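Local coordinates for uncharacterized protein (Klebsiella pneumoniae, PDB 2A2L), which is of unknown function but belongs to the HbpS-like family, so that a role in binding or degrading haem is possible, at residues Q10-T13 / L14-Q18; K26-E30 / I31-V35. All blocks are in the same frame, centred on the assembly; numbering follows the deposited sequence.

Contact 1. Residues Q10-T13 / L14-Q18; sequences QTIT and LAAAQ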
# COMPACT_ATOMS: atom_id res chain seq x y z
N GLN A 10 -9.97 -23.24 -21.23
CA GLN A 10 -11.27 -22.61 -21.24
C GLN A 10 -11.43 -21.54 -20.16
O GLN A 10 -11.05 -21.74 -19.01
CB GLN A 10 -12.34 -23.69 -21.08
CG GLN A 10 -13.60 -23.39 -21.85
CD GLN A 10 -13.60 -23.96 -23.26
OE1 GLN A 10 -14.43 -23.58 -24.09
NE2 GLN A 10 -12.66 -24.86 -23.53
N THR A 11 -11.96 -20.39 -20.56
CA THR A 11 -12.31 -19.30 -19.67
C THR A 11 -13.84 -19.09 -19.65
O THR A 11 -14.50 -19.26 -20.67
CB THR A 11 -11.51 -18.00 -20.03
OG1 THR A 11 -11.60 -17.04 -18.96
CG2 THR A 11 -11.97 -17.38 -21.35
N ILE A 12 -14.40 -18.76 -18.50
CA ILE A 12 -15.80 -18.34 -18.44
C ILE A 12 -15.97 -16.94 -19.08
O ILE A 12 -15.01 -16.18 -19.20
CB ILE A 12 -16.41 -18.45 -16.98
CG1 ILE A 12 -17.95 -18.38 -17.00
CG2 ILE A 12 -15.81 -17.43 -16.03
CD1 ILE A 12 -18.67 -18.92 -15.75
N THR A 13 -17.20 -16.64 -19.50
CA THR A 13 -17.51 -15.45 -20.26
C THR A 13 -18.37 -14.48 -19.45
O THR A 13 -18.93 -14.84 -18.41
CB THR A 13 -18.28 -15.81 -21.56
OG1 THR A 13 -19.47 -16.54 -21.22
CG2 THR A 13 -17.40 -16.63 -22.52
N LEU A 14 -18.46 -13.26 -19.94
CA LEU A 14 -19.41 -12.30 -19.43
C LEU A 14 -20.85 -12.80 -19.60
O LEU A 14 -21.66 -12.72 -18.68
CB LEU A 14 -19.20 -10.96 -20.12
CG LEU A 14 -20.18 -9.84 -19.80
CD1 LEU A 14 -20.26 -9.62 -18.30
CD2 LEU A 14 -19.74 -8.58 -20.52
N ALA A 15 -21.17 -13.32 -20.77
CA ALA A 15 -22.48 -13.90 -21.02
C ALA A 15 -22.95 -14.74 -19.84
O ALA A 15 -23.97 -14.43 -19.22
CB ALA A 15 -22.45 -14.73 -22.29
N ALA A 16 -22.18 -15.79 -19.53
CA ALA A 16 -22.43 -16.72 -18.42
C ALA A 16 -22.44 -16.05 -17.04
O ALA A 16 -23.31 -16.33 -16.22
CB ALA A 16 -21.40 -17.83 -18.45
N ALA A 17 -21.46 -15.18 -16.80
CA ALA A 17 -21.42 -14.32 -15.61
C ALA A 17 -22.72 -13.57 -15.42
O ALA A 17 -23.27 -13.55 -14.32
CB ALA A 17 -20.26 -13.33 -15.70
N GLN A 18 -23.21 -12.97 -16.50
CA GLN A 18 -24.40 -12.14 -16.43
C GLN A 18 -25.64 -12.93 -16.02
O GLN A 18 -26.46 -12.44 -15.26
CB GLN A 18 -24.65 -11.48 -17.78
CG GLN A 18 -24.00 -10.15 -17.91
CD GLN A 18 -23.95 -9.72 -19.35
OE1 GLN A 18 -24.11 -10.53 -20.26
NE2 GLN A 18 -23.73 -8.44 -19.58
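Thr-13 is the N-cap of helix 14-30, at the point where strand 6-12 gives way to the first helical turn. Its side-chain oxygen OG1 accepts the N-H of Ala-16 at 3.3 Å from N to OG1, and the bond is almost straight, 173° at the hydrogen. A chi1 of 57°, with OG1 lodged between the backbone N and the carbonyl carbon, turns the hydroxyl in over the opening turn. OG1 also lies 3.6 Å from Ala-15 CB and the same distance from Ala-16 CB; both methyls touch the capping oxygen, at roughly a right angle to each other.

The main chain of the same residue starts the helical ladder. Ala-17 N donates to Thr-13 O over 3.0 Å, approaching about 25° away from the carbonyl plane, and Ala-17 CB rests 3.4 Å from that oxygen. Thr-13 thus accepts two N-H groups at the start of the helix: Ala-16 through its hydroxyl, the usual N-cap bond to the third residue on, and Ala-17 through its carbonyl, the first i to i+4 bond of the helix.

The capping hydroxyl has its stronger partner across a subunit boundary, where it hydrogen-bonds the main-chain oxygen of Asn-4 of the second subunit; Gln-10 and Thr-11 pair in an antiparallel ladder with a strand of that same chain. Leu-14 N, also in the first turn, hydrogen-bonds OD1 of Asp-53 of the third subunit.

An apolar contact completes the junction. Ile-12 reaches forward with its longer branch, CG1 anti to the backbone N, and lays CG1 3.8 Å from Ala-16 CB, with CD1 at 4.0 Å from the same methyl.

Contact 2. Residues K26-E30 / I31-V35; sequences KKATE and INVAV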
# COMPACT_ATOMS: atom_id res chain seq x y z
N LYS A 26 -32.08 -13.54 -7.69
CA LYS A 26 -33.45 -13.98 -7.56
C LYS A 26 -33.55 -14.89 -6.36
O LYS A 26 -34.56 -14.87 -5.64
CB LYS A 26 -33.86 -14.73 -8.81
CG LYS A 26 -35.32 -14.63 -9.15
CD LYS A 26 -35.66 -15.69 -10.21
CE LYS A 26 -36.76 -16.62 -9.74
NZ LYS A 26 -36.96 -17.76 -10.68
N LYS A 27 -32.52 -15.68 -6.13
CA LYS A 27 -32.46 -16.54 -4.96
C LYS A 27 -32.24 -15.75 -3.68
O LYS A 27 -32.86 -16.03 -2.65
CB LYS A 27 -31.37 -17.60 -5.11
CG LYS A 27 -31.32 -18.62 -3.97
CD LYS A 27 -32.45 -19.61 -4.06
CE LYS A 27 -32.64 -20.31 -2.72
NZ LYS A 27 -34.03 -20.86 -2.61
N ALA A 28 -31.35 -14.76 -3.74
CA ALA A 28 -31.04 -13.96 -2.58
C ALA A 28 -32.31 -13.25 -2.13
O ALA A 28 -32.57 -13.12 -0.94
CB ALA A 28 -29.96 -12.97 -2.89
N THR A 29 -33.11 -12.83 -3.11
CA THR A 29 -34.33 -12.08 -2.82
C THR A 29 -35.38 -12.83 -2.00
O THR A 29 -35.96 -12.26 -1.06
CB THR A 29 -34.88 -11.43 -4.08
OG1 THR A 29 -34.51 -10.04 -4.06
CG2 THR A 29 -36.42 -11.58 -4.20
N GLU A 30 -35.57 -14.11 -2.32
CA GLU A 30 -36.56 -14.95 -1.64
C GLU A 30 -36.09 -15.58 -0.31
O GLU A 30 -36.92 -16.02 0.52
CB GLU A 30 -37.05 -16.05 -2.59
CG GLU A 30 -35.95 -16.75 -3.35
CD GLU A 30 -36.42 -18.02 -4.05
OE1 GLU A 30 -36.17 -19.13 -3.51
OE2 GLU A 30 -37.02 -17.89 -5.15
N ILE A 31 -34.78 -15.66 -0.11
CA ILE A 31 -34.26 -15.90 1.24
C ILE A 31 -33.92 -14.60 1.99
O ILE A 31 -33.22 -14.62 3.02
CB ILE A 31 -33.07 -16.90 1.27
CG1 ILE A 31 -31.98 -16.51 0.28
CG2 ILE A 31 -33.55 -18.30 1.06
CD1 ILE A 31 -30.56 -16.82 0.75
N ASN A 32 -34.44 -13.49 1.44
CA ASN A 32 -34.55 -12.19 2.10
C ASN A 32 -33.21 -11.62 2.49
O ASN A 32 -33.02 -11.19 3.63
CB ASN A 32 -35.44 -12.26 3.34
CG ASN A 32 -36.90 -12.06 3.01
OD1 ASN A 32 -37.76 -12.76 3.55
ND2 ASN A 32 -37.20 -11.09 2.14
N VAL A 33 -32.27 -11.63 1.54
CA VAL A 33 -30.93 -11.14 1.79
C VAL A 33 -30.39 -10.32 0.60
O VAL A 33 -30.71 -10.59 -0.54
CB VAL A 33 -29.98 -12.31 2.29
CG1 VAL A 33 -29.52 -13.22 1.15
CG2 VAL A 33 -28.76 -11.76 3.05
N ALA A 34 -29.58 -9.31 0.89
CA ALA A 34 -28.92 -8.52 -0.14
C ALA A 34 -27.42 -8.80 -0.19
O ALA A 34 -26.70 -8.60 0.80
CB ALA A 34 -29.15 -7.06 0.11
N VAL A 35 -26.94 -9.27 -1.34
CA VAL A 35 -25.54 -9.65 -1.47
C VAL A 35 -24.79 -8.92 -2.58
O VAL A 35 -25.39 -8.44 -3.53
CB VAL A 35 -25.37 -11.17 -1.61
CG1 VAL A 35 -25.97 -11.89 -0.40
CG2 VAL A 35 -25.94 -11.67 -2.90
O HOH W 1 -38.59 -10.64 -0.17
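Ile-31 N still donates to Lys-27 O in the helical manner, 3.2 Å from N to O, and is the first of the main-chain hydrogen bonds that bring helix 14-30 to its end. Past it the pattern changes: Val-33 N reaches back to Ala-28 O at 2.9 Å, its N-H tilted from the carbonyl plane, while Asn-32 N makes a weak, bent bond with Thr-29 O. Together the 6→1 bond (Val-33 N to Ala-28 O), enclosing the 5→2 bond (Asn-32 N to Thr-29 O), makes a Schellman motif with Asn-32 as the C-prime residue; its positive phi of 61° breaks the helical path and turns the chain toward strand 36-41.

Water and amide add a polar link on the outer side of the turn. One water donates to Thr-29 O and weakly accepts from Asn-32 ND2, 2.7 Å away, so the carbonyl that receives the turn's weak backbone bond is also tied to the asparagine side chain.

Charged groups meet beside the turn. Lys-27 NZ forms a salt bridge with Glu-30 OE1 at 2.9 Å, on the anti side of that oxygen and 31° out of the carboxylate plane. The glutamate chain is extended beyond CG, which carries the carboxylate to the ammonium group.

Apolar contacts lie on the inner face. Ala-28 CB faces Val-33 CG1 at 4.1 Å and Val-35 CG2 at 4.2 Å, and Leu-133 of helix 127-143 and Met-52 pack against the same alanine.

On the Lys-27 side there is a tight carbon-to-oxygen approach: Ile-31, its CG1 set between the backbone N and the carbonyl carbon (chi1 51°), brings that methylene to 3.1 Å from Lys-27 O. Its CG2 branch comes within 4.4 Å of Lys-27 CE.

Contacts 1 and 2 come in series along the chain and mark the two ends of helix 14-30: residues 10-18 lead into it from strand 6-12, and residues 26-35 lead out of it toward strand 36-41 of the four-stranded antiparallel sheet. Their centres lie 22 Å apart and their nearest atoms about 9 Å, so they do not touch but are joined through the helix. Their surroundings differ. Contact 1 is buried and meets two other subunits of the eight-chain assembly, whereas contact 2 packs against helix 127-143 of its own chain. One end of the helix thus lies at subunit interfaces, and the other contacts only its own chain within the assembly.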